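PDB 5TU0: Lmo2125 protein, which binds maltose and probably delivers it to a membrane transporter as an extracellular solute-binding lipoprotein. Local coordinates for residues A[94-97]-A[98-101]. The protein carries 2 engineered substitutions. Sequence-based numbering, arbitrary orientation.
Sequences EKDQ and KQVT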
loop_
_atom_site.group_PDB
_atom_site.type_symbol
_atom_site.label_atom_id
_atom_site.label_comp_id
_atom_site.label_asym_id
_atom_site.label_seq_id
_atom_site.Cartn_x
_atom_site.Cartn_y
_atom_site.Cartn_z
ATOM N N GLU A 94 7.712 6.935 -13.903
ATOM C CA GLU A 94 6.667 6.308 -14.720
ATOM C C GLU A 94 5.728 5.421 -13.873
ATOM O O GLU A 94 4.536 5.324 -14.147
ATOM C CB GLU A 94 7.293 5.484 -15.851
ATOM C CG GLU A 94 7.996 6.349 -16.891
ATOM C CD GLU A 94 8.562 5.556 -18.064
ATOM O OE1 GLU A 94 9.245 4.524 -17.841
ATOM O OE2 GLU A 94 8.350 5.988 -19.222
ATOM N N LYS A 95 6.274 4.785 -12.845
ATOM C CA LYS A 95 5.475 3.929 -11.976
ATOM C C LYS A 95 4.371 4.713 -11.282
ATOM O O LYS A 95 3.252 4.241 -11.155
ATOM C CB LYS A 95 6.362 3.289 -10.912
ATOM C CG LYS A 95 5.643 2.276 -10.034
ATOM C CD LYS A 95 6.499 1.860 -8.841
ATOM C CE LYS A 95 7.781 1.177 -9.251
ATOM N NZ LYS A 95 8.562 0.743 -8.057
ATOM N N ASP A 96 4.693 5.915 -10.824
ATOM C CA ASP A 96 3.717 6.733 -10.117
ATOM C C ASP A 96 2.674 7.328 -11.050
ATOM O O ASP A 96 1.528 7.500 -10.655
ATOM C CB ASP A 96 4.447 7.742 -9.253
ATOM C CG ASP A 96 5.258 7.036 -8.139
ATOM O OD1 ASP A 96 4.711 6.053 -7.566
ATOM O OD2 ASP A 96 6.409 7.428 -7.862
ATOM N N GLN A 97 3.070 7.594 -12.288
ATOM C CA GLN A 97 2.132 8.021 -13.320
ATOM C C GLN A 97 1.173 6.859 -13.601
ATOM O O GLN A 97 -0.020 7.058 -13.737
ATOM C CB GLN A 97 2.882 8.405 -14.591
ATOM C CG GLN A 97 3.811 9.588 -14.399
ATOM C CD GLN A 97 4.635 9.890 -15.628
ATOM O OE1 GLN A 97 4.109 9.989 -16.742
ATOM N NE2 GLN A 97 5.939 10.075 -15.427
ATOM N N LYS A 98 1.707 5.634 -13.660
ATOM C CA LYS A 98 0.883 4.434 -13.864
ATOM C C LYS A 98 -0.178 4.218 -12.744
ATOM O O LYS A 98 -1.253 3.672 -12.995
ATOM C CB LYS A 98 1.806 3.207 -13.996
ATOM C CG LYS A 98 1.129 1.847 -14.092
ATOM C CD LYS A 98 2.189 0.746 -14.183
ATOM C CE LYS A 98 1.590 -0.647 -14.030
ATOM N NZ LYS A 98 0.553 -0.925 -15.058
ATOM N N GLN A 99 0.139 4.649 -11.521
ATOM C CA GLN A 99 -0.761 4.514 -10.352
ATOM C C GLN A 99 -2.105 5.217 -10.520
ATOM O O GLN A 99 -3.102 4.802 -9.950
ATOM C CB GLN A 99 -0.116 5.147 -9.114
ATOM C CG GLN A 99 1.108 4.446 -8.566
ATOM C CD GLN A 99 0.766 3.205 -7.766
ATOM O OE1 GLN A 99 -0.309 2.636 -7.914
ATOM N NE2 GLN A 99 1.680 2.789 -6.920
ATOM N N VAL A 100 -2.094 6.321 -11.253
ATOM C CA VAL A 100 -3.287 7.134 -11.450
ATOM C C VAL A 100 -3.840 7.000 -12.869
ATOM O O VAL A 100 -4.675 7.807 -13.285
ATOM C CB VAL A 100 -2.966 8.626 -11.156
ATOM C CG1 VAL A 100 -2.635 8.825 -9.690
ATOM C CG2 VAL A 100 -1.820 9.134 -12.028
ATOM N N THR A 101 -3.412 5.961 -13.585
ATOM C CA THR A 101 -3.793 5.774 -14.973
ATOM C C THR A 101 -4.539 4.451 -15.211
ATOM O O THR A 101 -4.165 3.404 -14.671
ATOM C CB THR A 101 -2.519 5.817 -15.879
ATOM O OG1 THR A 101 -1.815 7.061 -15.690
ATOM C CG2 THR A 101 -2.867 5.655 -17.345
#
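Lys-98 N donates to Glu-94 O over 2.9 Å at an N-H...O angle of 157°, the i to i+4 bond of an alpha-helical turn in the short helix 94-99. The next amide is shared less well. Gln-99 N makes weak bonds to Lys-95 O at 3.2 Å and to Asp-96 O, so the turn tightens as the helix runs out. Val-100 N then reaches back weakly to Gln-97 O, and Thr-101 N bonds to Lys-98 O. Gln-97 O has a second donor, the hydroxyl Thr-101 OG1, at 2.7 Å. That hydroxyl lies over the carbonyl rather than on a lone pair. Its place beside the backbone N of Thr-101 (chi1 -57°) turns it back onto the last turn. Val-100 CG2 also packs on Gln-97 O, at 3.2 Å. This is a helix C-terminus leading into a strand: Thr-101 opens the short strand 101-102, which pairs antiparallel with strand 105-121, and Val-100 is bonded through its backbone to Tyr-107. The piece belongs to the solute-binding fold near the ligand cleft; the side chain of Gln-99, about 10 Å from a bound glucose unit, does not touch the sugar. The side chains of Asp-96 and Gln-99 run alongside each other. A bend at chi2 of Gln-99 turns its amide beside the Asp-96 carboxylate, the two planes only 4° apart. Asp-96 OD1 comes 4.1 Å from Gln-99 CG. Tyr-336 OH bonds to both Asp-96 OD1 and Gln-99 NE2, while Asp-96 OD2 forms a salt bridge with Arg-318 and Gln-99 NE2 also bonds to Ala-271 O. Gln-99 CG lies 3.4 Å from Lys-95 O. Lys-98 CB rests 3.5 Å from Glu-94 O.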